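Local coordinates for protein transcriptional regulator, MerR family (Listeria monocytogenes str. 4b F2365, PDB 3GP4) that probably binds promoter DNA as a dimer and regulates transcription, as members of the MerR family do, at residues L86-Q89 / R90-K94. Residues are numbered along the deposited sequence; the frame is centred on the assembly and turned at random.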
ATOM      1  N   LEU A  86      -1.657  17.173  -9.494  1.00 23.93           N
ATOM      2  CA  LEU A  86      -0.920  16.799  -8.271  1.00 24.69           C
ATOM      3  C   LEU A  86      -1.780  16.880  -6.984  1.00 24.89           C
ATOM      4  O   LEU A  86      -1.722  15.962  -6.135  1.00 23.88           O
ATOM      5  CB  LEU A  86       0.406  17.593  -8.150  1.00 25.55           C
ATOM      6  CG  LEU A  86       1.386  17.435  -9.316  1.00 23.33           C
ATOM      7  CD1 LEU A  86       2.714  18.162  -9.067  1.00 27.95           C
ATOM      8  CD2 LEU A  86       1.642  15.921  -9.676  1.00 26.41           C
ATOM      9  N   LYS A  87      -2.592  17.940  -6.849  1.00 24.35           N
ATOM     10  CA  LYS A  87      -3.438  18.118  -5.661  1.00 25.20           C
ATOM     11  C   LYS A  87      -4.478  16.982  -5.527  1.00 25.17           C
ATOM     12  O   LYS A  87      -4.726  16.493  -4.384  1.00 26.25           O
ATOM     13  CB  LYS A  87      -4.129  19.497  -5.650  1.00 23.58           C
ATOM     14  CG  LYS A  87      -3.180  20.645  -5.248  1.00 27.55           C
ATOM     15  CD  LYS A  87      -3.751  22.040  -5.570  1.00 30.11           C
ATOM     16  CE  LYS A  87      -2.654  23.113  -5.638  1.00 34.24           C
ATOM     17  NZ  LYS A  87      -3.209  24.507  -5.519  1.00 31.11           N
ATOM     18  N   LYS A  88      -5.070  16.580  -6.651  1.00 25.53           N
ATOM     19  CA  LYS A  88      -6.059  15.457  -6.710  1.00 27.53           C
ATOM     20  C   LYS A  88      -5.380  14.148  -6.285  1.00 26.35           C
ATOM     21  O   LYS A  88      -5.930  13.355  -5.473  1.00 25.71           O
ATOM     22  CB  LYS A  88      -6.558  15.301  -8.151  1.00 29.06           C
ATOM     23  CG  LYS A  88      -7.988  14.842  -8.324  1.00 33.33           C
ATOM     24  CD  LYS A  88      -8.866  16.124  -8.561  1.00 37.94           C
ATOM     25  CE  LYS A  88      -8.632  16.730  -9.968  1.00 39.01           C
ATOM     26  NZ  LYS A  88      -8.810  18.244 -10.070  1.00 38.54           N
ATOM     27  N   GLN A  89      -4.195  13.909  -6.846  1.00 26.21           N
ATOM     28  CA  GLN A  89      -3.407  12.695  -6.493  1.00 25.45           C
ATOM     29  C   GLN A  89      -3.000  12.692  -5.025  1.00 26.18           C
ATOM     30  O   GLN A  89      -2.990  11.621  -4.364  1.00 24.02           O
ATOM     31  CB  GLN A  89      -2.166  12.560  -7.391  1.00 25.38           C
ATOM     32  CG  GLN A  89      -2.509  12.265  -8.829  1.00 25.59           C
ATOM     33  CD  GLN A  89      -3.311  10.965  -8.956  1.00 27.14           C
ATOM     34  OE1 GLN A  89      -2.917   9.928  -8.405  1.00 31.25           O
ATOM     35  NE2 GLN A  89      -4.444  11.026  -9.644  1.00 27.47           N
ATOM     36  N   ARG A  90      -2.681  13.887  -4.515  1.00 25.03           N
ATOM     37  CA  ARG A  90      -2.320  14.081  -3.103  1.00 26.51           C
ATOM     38  C   ARG A  90      -3.434  13.658  -2.157  1.00 27.03           C
ATOM     39  O   ARG A  90      -3.195  12.872  -1.196  1.00 26.22           O
ATOM     40  CB  ARG A  90      -1.909  15.552  -2.864  1.00 27.13           C
ATOM     41  CG  ARG A  90      -1.054  15.819  -1.607  1.00 30.04           C
ATOM     42  CD  ARG A  90      -1.849  15.816  -0.261  1.00 32.21           C
ATOM     43  NE  ARG A  90      -0.928  16.154   0.829  1.00 32.49           N
ATOM     44  CZ  ARG A  90      -1.140  16.022   2.142  1.00 31.88           C
ATOM     45  NH1 ARG A  90      -0.151  16.318   2.999  1.00 30.83           N
ATOM     46  NH2 ARG A  90      -2.291  15.576   2.602  1.00 30.53           N
ATOM     47  N   ILE A  91      -4.644  14.161  -2.426  1.00 26.93           N
ATOM     48  CA  ILE A  91      -5.845  13.780  -1.633  1.00 29.02           C
ATOM     49  C   ILE A  91      -6.009  12.244  -1.596  1.00 28.74           C
ATOM     50  O   ILE A  91      -6.213  11.649  -0.513  1.00 28.99           O
ATOM     51  CB  ILE A  91      -7.103  14.455  -2.210  1.00 28.81           C
ATOM     52  CG1 ILE A  91      -7.095  15.945  -1.843  1.00 30.16           C
ATOM     53  CG2 ILE A  91      -8.406  13.730  -1.781  1.00 32.74           C
ATOM     54  CD1 ILE A  91      -8.166  16.741  -2.581  1.00 37.00           C
ATOM     55  N   GLU A  92      -5.921  11.625  -2.768  1.00 27.98           N
ATOM     56  CA  GLU A  92      -6.149  10.180  -2.886  1.00 28.66           C
ATOM     57  C   GLU A  92      -5.062   9.379  -2.189  1.00 26.96           C
ATOM     58  O   GLU A  92      -5.352   8.319  -1.583  1.00 27.13           O
ATOM     59  CB  GLU A  92      -6.304   9.764  -4.347  1.00 28.66           C
ATOM     60  CG  GLU A  92      -7.565  10.399  -4.974  1.00 33.12           C
ATOM     61  CD  GLU A  92      -7.734  10.144  -6.456  1.00 39.04           C
ATOM     62  OE1 GLU A  92      -7.119   9.205  -7.002  1.00 42.71           O
ATOM     63  OE2 GLU A  92      -8.521  10.887  -7.083  1.00 41.04           O
ATOM     64  N   LEU A  93      -3.819   9.846  -2.290  1.00 23.93           N
ATOM     65  CA  LEU A  93      -2.709   9.195  -1.591  1.00 24.33           C
ATOM     66  C   LEU A  93      -2.889   9.362  -0.073  1.00 24.46           C
ATOM     67  O   LEU A  93      -2.667   8.401   0.687  1.00 24.71           O
ATOM     68  CB  LEU A  93      -1.323   9.739  -2.039  1.00 21.12           C
ATOM     69  CG  LEU A  93      -0.071   9.219  -1.271  1.00 24.01           C
ATOM     70  CD1 LEU A  93       0.059   7.657  -1.218  1.00 22.82           C
ATOM     71  CD2 LEU A  93       1.220   9.816  -1.840  1.00 21.71           C
ATOM     72  N   LYS A  94      -3.255  10.571   0.365  1.00 25.16           N
ATOM     73  CA  LYS A  94      -3.472  10.821   1.813  1.00 26.85           C
ATOM     74  C   LYS A  94      -4.573   9.886   2.325  1.00 27.14           C
ATOM     75  O   LYS A  94      -4.427   9.301   3.404  1.00 28.16           O
ATOM     76  CB  LYS A  94      -3.870  12.274   2.105  1.00 27.81           C
ATOM     77  CG  LYS A  94      -4.283  12.573   3.589  1.00 28.35           C
ATOM     78  CD  LYS A  94      -3.109  12.205   4.517  1.00 29.10           C
ATOM     79  CE  LYS A  94      -3.107  13.000   5.861  1.00 34.16           C
ATOM     80  NZ  LYS A  94      -4.157  12.559   6.807  1.00 35.29           N
TER
HETATM   81  O   HOH W   1      -6.964   9.359  -9.688  1.00 34.66           O
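Gln-89 and Glu-92 both set CG beside their own backbone N (chi1 -68° in Gln-89); Gln-89 bends at chi2 (-59°), which turns its amide toward Glu-92, while Glu-92 stays extended beyond CG. The amide and carboxylate planes are 67° apart, and Gln-89 NE2 stays 4.2 Å from Glu-92 OE1. One water closes the gap: it accepts from Gln-89 NE2 at 3.0 Å and donates to Glu-92 OE1 at 2.7 Å. Lys-88 runs alongside Glu-92 with its aliphatic part, Lys-88 CG lying 4.2 Å from Glu-92 OE2. Lys-88 NZ is 7.9 Å from Glu-92 OE2, too far for an ion pair. Backbone N-H groups donate to the carbonyl four residues earlier, for example Leu-93 N to Gln-89 O at 2.9 Å. Gln-89 also packs on Ala-64 and Leu-60. Leu-86 and Leu-93 are buried, packing on Ile-111 and Leu-104 of the second subunit respectively. Lys-87 NZ and Arg-90 NE form salt bridges with OD1 of Asp-115 and of Asp-108, both of that subunit. In the antiparallel coiled coil expected of a MerR dimer, these charge pairs tie the helices together, whereas the water-mediated amide-carboxylate link beside exposed Glu-92 is probably weaker and more adaptable than a direct bond.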